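Local coordinates for DUF5636 domain-containing protein (Legionella pneumophila subsp. pneumophila str. Philadelphia 1, PDB 4RD8), which is of unknown function; it folds as a single all-helical chain of the DUF5636 family, at residues Ile13-Gln18 against Pro173-Thr178; Gln80-Glu85 against Ile138-Lys143; Gly113-Asp118 against Thr130-Trp135. The protein carries 3 engineered substitutions. All coordinates share one frame; numbering follows the deposited sequence.

Interaction 1 (Ile13-Gln18 against Pro173-Thr178)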
# COMPACT_ATOMS: atom_id res chain seq x y z
N ILE A 13 -14.46 -3.14 -10.55
CA ILE A 13 -13.36 -4.05 -10.22
C ILE A 13 -13.47 -5.37 -10.99
O ILE A 13 -12.45 -5.96 -11.39
CB ILE A 13 -13.35 -4.33 -8.68
CG1 ILE A 13 -12.53 -3.27 -7.95
CG2 ILE A 13 -12.84 -5.71 -8.34
CD1 ILE A 13 -13.34 -2.49 -6.97
N LYS A 14 -14.70 -5.83 -11.20
CA LYS A 14 -14.94 -7.09 -11.90
C LYS A 14 -14.41 -7.09 -13.33
O LYS A 14 -14.14 -8.15 -13.89
CB LYS A 14 -16.44 -7.44 -11.89
CG LYS A 14 -17.02 -7.58 -10.50
CD LYS A 14 -18.47 -8.08 -10.54
CE LYS A 14 -18.55 -9.51 -11.04
NZ LYS A 14 -19.89 -10.13 -10.78
N ARG A 15 -14.26 -5.91 -13.92
CA ARG A 15 -13.72 -5.82 -15.28
C ARG A 15 -12.31 -6.39 -15.35
O ARG A 15 -11.89 -6.87 -16.41
CB ARG A 15 -13.69 -4.37 -15.77
CG ARG A 15 -15.06 -3.71 -15.91
CD ARG A 15 -14.88 -2.28 -16.38
NE ARG A 15 -16.03 -1.43 -16.10
CZ ARG A 15 -15.98 -0.10 -16.07
NH1 ARG A 15 -14.83 0.52 -16.30
NH2 ARG A 15 -17.07 0.60 -15.80
N ALA A 16 -11.58 -6.32 -14.24
CA ALA A 16 -10.19 -6.78 -14.20
C ALA A 16 -10.08 -8.25 -13.82
O ALA A 16 -8.97 -8.79 -13.73
CB ALA A 16 -9.37 -5.93 -13.22
N LEU A 17 -11.21 -8.89 -13.57
CA LEU A 17 -11.20 -10.26 -13.04
C LEU A 17 -11.67 -11.30 -14.05
O LEU A 17 -12.51 -11.03 -14.91
CB LEU A 17 -12.05 -10.35 -11.77
CG LEU A 17 -11.67 -9.40 -10.63
CD1 LEU A 17 -12.57 -9.61 -9.41
CD2 LEU A 17 -10.20 -9.54 -10.23
N GLN A 18 -11.12 -12.51 -13.92
CA GLN A 18 -11.57 -13.66 -14.69
C GLN A 18 -11.46 -14.90 -13.82
O GLN A 18 -11.08 -14.80 -12.64
CB GLN A 18 -10.73 -13.82 -15.96
CG GLN A 18 -9.23 -13.93 -15.70
CD GLN A 18 -8.42 -13.98 -16.98
OE1 GLN A 18 -8.97 -14.18 -18.07
NE2 GLN A 18 -7.11 -13.79 -16.86
N PRO A 173 -7.48 -10.01 -19.56
CA PRO A 173 -6.81 -9.37 -20.70
C PRO A 173 -7.73 -8.53 -21.58
O PRO A 173 -7.25 -7.91 -22.54
CB PRO A 173 -6.30 -10.57 -21.51
CG PRO A 173 -7.29 -11.67 -21.21
CD PRO A 173 -7.61 -11.46 -19.74
N ASN A 174 -9.03 -8.52 -21.28
CA ASN A 174 -9.97 -7.73 -22.07
C ASN A 174 -10.02 -6.27 -21.61
O ASN A 174 -10.58 -5.42 -22.29
CB ASN A 174 -11.36 -8.34 -22.01
CG ASN A 174 -11.41 -9.73 -22.61
OD1 ASN A 174 -11.42 -9.89 -23.82
ND2 ASN A 174 -11.42 -10.74 -21.75
N TYR A 175 -9.40 -6.02 -20.47
CA TYR A 175 -9.45 -4.73 -19.80
C TYR A 175 -8.01 -4.25 -19.67
O TYR A 175 -7.12 -5.02 -19.33
CB TYR A 175 -10.06 -4.92 -18.40
CG TYR A 175 -10.54 -3.65 -17.74
CD1 TYR A 175 -11.38 -2.77 -18.39
CD2 TYR A 175 -10.16 -3.35 -16.43
CE1 TYR A 175 -11.82 -1.61 -17.79
CE2 TYR A 175 -10.60 -2.19 -15.81
CZ TYR A 175 -11.43 -1.33 -16.50
OH TYR A 175 -11.87 -0.18 -15.89
N PRO A 176 -7.77 -2.96 -19.95
CA PRO A 176 -6.38 -2.49 -19.93
C PRO A 176 -5.74 -2.40 -18.55
O PRO A 176 -4.53 -2.24 -18.46
CB PRO A 176 -6.46 -1.09 -20.58
CG PRO A 176 -7.91 -0.71 -20.54
CD PRO A 176 -8.68 -2.00 -20.59
N PHE A 177 -6.54 -2.52 -17.49
CA PHE A 177 -6.01 -2.40 -16.13
C PHE A 177 -6.16 -3.71 -15.37
O PHE A 177 -7.18 -4.39 -15.50
CB PHE A 177 -6.75 -1.27 -15.40
CG PHE A 177 -6.81 0.00 -16.17
CD1 PHE A 177 -5.73 0.87 -16.19
CD2 PHE A 177 -7.94 0.34 -16.91
CE1 PHE A 177 -5.78 2.05 -16.93
CE2 PHE A 177 -7.99 1.51 -17.64
CZ PHE A 177 -6.91 2.37 -17.65
N THR A 178 -5.15 -4.05 -14.58
CA THR A 178 -5.22 -5.20 -13.69
C THR A 178 -5.91 -4.77 -12.40
O THR A 178 -6.09 -3.58 -12.17
CB THR A 178 -3.83 -5.76 -13.34
OG1 THR A 178 -3.09 -4.77 -12.61
CG2 THR A 178 -3.07 -6.13 -14.60

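Interaction 2 (Gln80-Glu85 against Ile138-Lys143). Unlike the reference sequence in segment 138-143: R142 (reference Gln).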
# COMPACT_ATOMS: atom_id res chain seq x y z
N GLN A 80 7.23 -2.24 7.86
CA GLN A 80 7.35 -3.69 7.86
C GLN A 80 6.55 -4.36 8.99
O GLN A 80 5.97 -5.43 8.79
CB GLN A 80 8.82 -4.15 7.94
CG GLN A 80 8.95 -5.67 7.82
CD GLN A 80 8.34 -6.20 6.52
OE1 GLN A 80 8.88 -5.95 5.44
NE2 GLN A 80 7.22 -6.92 6.61
N GLU A 81 6.53 -3.75 10.17
CA GLU A 81 5.78 -4.32 11.28
C GLU A 81 4.28 -4.37 10.98
O GLU A 81 3.61 -5.37 11.25
CB GLU A 81 6.07 -3.57 12.59
CG GLU A 81 7.51 -3.74 13.07
CD GLU A 81 7.89 -2.79 14.18
OE1 GLU A 81 6.99 -2.14 14.77
OE2 GLU A 81 9.10 -2.69 14.47
N ILE A 82 3.76 -3.29 10.41
CA ILE A 82 2.35 -3.24 10.03
C ILE A 82 2.05 -4.31 8.99
O ILE A 82 1.05 -5.02 9.08
CB ILE A 82 1.97 -1.84 9.49
CG1 ILE A 82 2.05 -0.82 10.63
CG2 ILE A 82 0.56 -1.87 8.89
CD1 ILE A 82 2.02 0.63 10.17
N LEU A 83 2.93 -4.44 8.01
CA LEU A 83 2.76 -5.42 6.95
C LEU A 83 2.83 -6.84 7.49
O LEU A 83 2.03 -7.68 7.12
CB LEU A 83 3.80 -5.25 5.85
CG LEU A 83 3.64 -3.98 5.01
CD1 LEU A 83 4.80 -3.90 4.01
CD2 LEU A 83 2.29 -3.97 4.30
N THR A 84 3.79 -7.09 8.36
CA THR A 84 3.93 -8.41 8.96
C THR A 84 2.67 -8.84 9.72
O THR A 84 2.22 -9.98 9.61
CB THR A 84 5.14 -8.47 9.88
OG1 THR A 84 6.31 -8.18 9.10
CG2 THR A 84 5.28 -9.86 10.49
N GLU A 85 2.10 -7.90 10.49
CA GLU A 85 0.85 -8.14 11.22
C GLU A 85 -0.27 -8.61 10.30
O GLU A 85 -1.16 -9.34 10.74
CB GLU A 85 0.39 -6.86 11.92
CG GLU A 85 1.06 -6.57 13.24
CD GLU A 85 0.36 -5.45 13.98
OE1 GLU A 85 -0.88 -5.30 13.83
OE2 GLU A 85 1.06 -4.71 14.71
N ILE A 138 -4.51 0.70 4.45
CA ILE A 138 -5.54 -0.34 4.41
C ILE A 138 -5.55 -1.18 5.69
O ILE A 138 -6.61 -1.40 6.28
CB ILE A 138 -5.34 -1.24 3.19
CG1 ILE A 138 -5.76 -0.49 1.94
CG2 ILE A 138 -6.15 -2.53 3.31
CD1 ILE A 138 -5.07 -1.03 0.70
N ILE A 139 -4.37 -1.63 6.11
CA ILE A 139 -4.25 -2.43 7.33
C ILE A 139 -4.64 -1.64 8.57
O ILE A 139 -5.40 -2.14 9.40
CB ILE A 139 -2.83 -3.01 7.49
CG1 ILE A 139 -2.52 -3.93 6.31
CG2 ILE A 139 -2.67 -3.74 8.83
CD1 ILE A 139 -1.02 -4.06 6.00
N LEU A 140 -4.13 -0.42 8.72
CA LEU A 140 -4.52 0.43 9.84
C LEU A 140 -6.02 0.72 9.86
O LEU A 140 -6.63 0.77 10.92
CB LEU A 140 -3.73 1.75 9.84
CG LEU A 140 -2.22 1.62 10.10
CD1 LEU A 140 -1.53 2.95 9.83
CD2 LEU A 140 -1.95 1.19 11.53
N LYS A 141 -6.62 0.92 8.68
CA LYS A 141 -8.07 1.14 8.63
C LYS A 141 -8.80 -0.07 9.20
O LYS A 141 -9.69 0.08 10.03
CB LYS A 141 -8.52 1.43 7.19
CG LYS A 141 -10.03 1.65 7.04
CD LYS A 141 -10.53 2.81 7.86
CE LYS A 141 -11.98 3.12 7.51
NZ LYS A 141 -12.48 4.32 8.22
N ARG A 142 -8.41 -1.27 8.77
CA ARG A 142 -9.08 -2.49 9.24
C ARG A 142 -8.90 -2.69 10.75
O ARG A 142 -9.83 -3.15 11.43
CB ARG A 142 -8.60 -3.72 8.44
CG ARG A 142 -9.33 -5.02 8.79
CD ARG A 142 -8.64 -5.73 9.93
NE ARG A 142 -9.42 -6.82 10.51
CZ ARG A 142 -10.05 -6.77 11.68
NH1 ARG A 142 -10.04 -5.65 12.41
NH2 ARG A 142 -10.71 -7.83 12.11
N LYS A 143 -7.73 -2.36 11.27
CA LYS A 143 -7.50 -2.45 12.71
C LYS A 143 -8.41 -1.50 13.47
O LYS A 143 -8.86 -1.80 14.58
CB LYS A 143 -6.03 -2.21 13.06
CG LYS A 143 -5.08 -3.27 12.50
CD LYS A 143 -3.64 -2.97 12.90
CE LYS A 143 -3.44 -3.14 14.40
NZ LYS A 143 -2.15 -2.54 14.86

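Interaction 3 (Gly113-Asp118 against Thr130-Trp135)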
# COMPACT_ATOMS: atom_id res chain seq x y z
N GLY A 113 3.42 -13.17 -1.43
CA GLY A 113 3.28 -12.43 -0.18
C GLY A 113 4.34 -11.38 0.14
O GLY A 113 4.34 -10.81 1.23
N PHE A 114 5.25 -11.13 -0.80
CA PHE A 114 6.29 -10.13 -0.59
C PHE A 114 5.85 -8.73 -1.00
O PHE A 114 5.23 -8.54 -2.06
CB PHE A 114 7.56 -10.49 -1.38
CG PHE A 114 8.25 -11.73 -0.91
CD1 PHE A 114 9.18 -11.67 0.12
CD2 PHE A 114 7.95 -12.96 -1.48
CE1 PHE A 114 9.83 -12.82 0.56
CE2 PHE A 114 8.59 -14.12 -1.02
CZ PHE A 114 9.53 -14.04 0.00
N MSE A 115 6.18 -7.74 -0.16
CA MSE A 115 6.08 -6.33 -0.54
C MSE A 115 7.41 -5.91 -1.15
O MSE A 115 8.47 -6.31 -0.67
CB MSE A 115 5.80 -5.46 0.70
CG MSE A 115 5.82 -3.95 0.41
SE MSE A 115 4.50 -3.38 -0.87
CE MSE A 115 2.93 -4.13 -0.03
N LEU A 116 7.36 -5.13 -2.22
CA LEU A 116 8.57 -4.63 -2.85
C LEU A 116 8.58 -3.11 -2.92
O LEU A 116 7.53 -2.47 -2.83
CB LEU A 116 8.67 -5.20 -4.27
CG LEU A 116 8.79 -6.72 -4.32
CD1 LEU A 116 7.45 -7.34 -4.58
CD2 LEU A 116 9.79 -7.13 -5.40
N LYS A 117 9.78 -2.55 -3.11
CA LYS A 117 9.93 -1.15 -3.45
C LYS A 117 9.13 -0.85 -4.70
O LYS A 117 8.99 -1.71 -5.57
CB LYS A 117 11.41 -0.87 -3.74
CG LYS A 117 12.11 -0.02 -2.72
CD LYS A 117 13.55 0.23 -3.18
CE LYS A 117 14.31 1.06 -2.18
NZ LYS A 117 15.64 1.45 -2.72
N ASP A 118 8.60 0.38 -4.80
CA ASP A 118 7.81 0.80 -5.96
C ASP A 118 8.61 0.56 -7.24
O ASP A 118 8.07 0.13 -8.26
CB ASP A 118 7.46 2.29 -5.88
CG ASP A 118 6.52 2.64 -4.73
OD1 ASP A 118 5.97 1.72 -4.08
OD2 ASP A 118 6.32 3.85 -4.49
N THR A 130 5.64 3.93 -1.71
CA THR A 130 4.25 4.38 -1.70
C THR A 130 3.27 3.21 -1.69
O THR A 130 2.26 3.27 -1.00
CB THR A 130 3.94 5.36 -2.86
OG1 THR A 130 4.84 6.46 -2.80
CG2 THR A 130 2.52 5.89 -2.73
N HIS A 131 3.55 2.15 -2.43
CA HIS A 131 2.66 0.99 -2.40
C HIS A 131 2.66 0.36 -1.02
O HIS A 131 1.61 -0.06 -0.52
CB HIS A 131 3.05 -0.05 -3.47
CG HIS A 131 2.76 0.38 -4.87
ND1 HIS A 131 1.59 1.02 -5.24
CD2 HIS A 131 3.49 0.24 -6.01
CE1 HIS A 131 1.62 1.26 -6.54
NE2 HIS A 131 2.75 0.81 -7.02
N ALA A 132 3.83 0.29 -0.38
CA ALA A 132 3.90 -0.21 0.99
C ALA A 132 3.03 0.63 1.91
O ALA A 132 2.33 0.10 2.77
CB ALA A 132 5.35 -0.22 1.48
N ILE A 133 3.08 1.95 1.71
CA ILE A 133 2.26 2.86 2.50
C ILE A 133 0.75 2.68 2.24
O ILE A 133 -0.04 2.70 3.19
CB ILE A 133 2.70 4.33 2.33
CG1 ILE A 133 4.08 4.53 2.94
CG2 ILE A 133 1.71 5.27 3.00
CD1 ILE A 133 4.69 5.89 2.67
N GLN A 134 0.36 2.50 0.98
CA GLN A 134 -1.04 2.21 0.66
C GLN A 134 -1.54 1.02 1.47
O GLN A 134 -2.60 1.08 2.10
CB GLN A 134 -1.24 1.92 -0.83
CG GLN A 134 -1.24 3.17 -1.69
CD GLN A 134 -1.01 2.84 -3.15
OE1 GLN A 134 -0.22 1.96 -3.48
NE2 GLN A 134 -1.70 3.55 -4.04
N TRP A 135 -0.75 -0.05 1.47
CA TRP A 135 -1.11 -1.23 2.23
C TRP A 135 -1.15 -0.98 3.73
O TRP A 135 -2.07 -1.44 4.41
CB TRP A 135 -0.27 -2.45 1.81
CG TRP A 135 -0.82 -2.96 0.52
CD1 TRP A 135 -0.38 -2.69 -0.74
CD2 TRP A 135 -2.02 -3.74 0.37
NE1 TRP A 135 -1.20 -3.29 -1.66
CE2 TRP A 135 -2.22 -3.92 -1.01
CE3 TRP A 135 -2.94 -4.30 1.27
CZ2 TRP A 135 -3.30 -4.67 -1.51
CZ3 TRP A 135 -4.00 -5.03 0.77
CH2 TRP A 135 -4.18 -5.21 -0.61
O HOH W 1 6.36 0.06 -1.94

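Interaction 1 (Ile13-Gln18 against Pro173-Thr178)
A chi1 of -164° points the Y175 ring away from its own amide nitrogen and toward R15, whose chain leaves with CG anti to the carbonyl carbon and runs extended to NE, crossing one face of the ring toward the hydroxyl. R15 CB sits 3.6 Å from the centroid of the Y175 ring and almost exactly on its normal, a CH-pi contact, while R15 CD lies 3.4 Å from Y175 CE1. Further out, R15 NH1 donates to Y175 OH at 3.1 Å; the N-H...O angle of 141° is bent, and the hydroxyl is tilted from the guanidinium plane. With the two planes 79° apart, the guanidinium turns its edge to the hydroxyl and does not stack on the ring. A16 CB packs against backbone, 3.5 Å from F177 O, and Q18 OE1 reaches P173 CD at 3.5 Å while Q18 NE2 is held by the carbonyl of Q168. The contact lies at the surface and joins the 3-10 turn preceding helix 19-22 to the loop that leads into helix 179-184, where T178 is the N-cap, its OG1 bonded to the backbone N of D181; I13, Y175 and F177 all touch V182 of that helix.

Interaction 2 (Gln80-Glu85 against Ile138-Lys143)
E85 and K143 form the polar contact between the two helical segments, a salt bridge in which K143 NZ lies 3.2 Å from E85 OE1; as a hydrogen bond it is weak. The glutamate chain is extended beyond CG, whereas the lysine bends at chi3 (67°), and the two side chains cross at about a right angle at an exposed end of the interface. NZ approaches one carboxylate oxygen, with E85 OE2 farther off at 3.9 Å, so the ion pair is one-sided.

Below it the contact is apolar. I82 and I139 each have CG2 anti to the backbone N, which turns these methyls on each other at 3.7 Å. The other branch of I139 ends in CD1, which meets L83 CD2 at 3.7 Å, and I82 CD1 touches L140 CD2 more loosely at 4.2 Å.

Away from the interface, several polar groups of the two helices have partners of their own. Q80 O accepts twice: from T84 N, the usual helical bond, and from T84 OG1 at 2.8 Å, the two donors reaching it from opposite faces of the carbonyl plane. Q80 NE2 gives a weak hydrogen bond to the carbonyl of R89. E81 OE2 forms a salt bridge with R58, and R142, where the reference sequence has Gln, donates through NE to the carbonyl of I152.

The axes of segments 80-85 and 138-143 come within 10.1 Å and are inclined at 61°. Helix 41-61 packs beside the pair, with L51 on I82 and both Q47 and Q54 on L140, while helix 25-38 reaches helix 130-144 through I34 on I138.

Interaction 3 (Gly113-Asp118 against Thr130-Trp135)
D118 accepts two hydrogen bonds from the first turn of helix 130-144, one at each carboxylate oxygen. H131 N donates to D118 OD1 at 3.0 Å along a nearly straight path (168°), and T130 N donates to D118 OD2 at 2.9 Å with a more bent angle of 143°. Both oxygens are met on their syn sides, with the donors somewhat out of the carboxylate plane. CG of D118 stands anti to its carbonyl carbon (chi1 -66°), which swings the carboxylate to the helix start.

A water extends this grip. It donates to D118 OD1 and to L116 O and accepts from A132 N at 3.0 Å, so three successive amides of the first turn, those of T130, H131 and A132, are satisfied by the aspartate or by the water it holds. The carboxylate thus takes up amides of the helix's N-terminal turn, though it comes from the loop after helix 103-111 and not from the residue before the helix. The negative charge would be expected to interact favourably with the positive end of the helix dipole. G113, the first residue to leave helical angles after helix 103-111, has positive phi and closes a Schellman motif.

The imidazole of H131 is turned to its own helix, ND1 donating to Q134 OE1 at 2.7 Å close to the ring plane, and it meets W180 edge-to-face.

Apolar contacts run from A132 to W135. Selenomethionine M115, its chain bent at chi2 and chi3, lays SE against the backbone, 3.7 Å from A132 CA, with CG 3.9 Å from A132 CB. Its methyl CE reaches W135 CD1 at 3.7 Å. The indole of W135 packs edge-to-face with Y162.

Interactions 2 and 3 are buried and share helix 130-144: the loop 113-118 meets its first turns, and helix 69-85 crosses its later part. They touch directly through L83, whose CD1 lies 3.7 Å from M115 CG and whose CD2 lies 3.9 Å from W135 CB. Interaction 1 is a surface contact between two loops, its centre about 27 Å from that of interaction 2 and about 21 Å from that of interaction 3. The chemistry follows position. Buried polar groups in interaction 3 are matched to backbone amides and a water, interaction 2 is aliphatic with one ion pair at its solvent-exposed end, and interaction 1 relies on an arginine laid across a tyrosine.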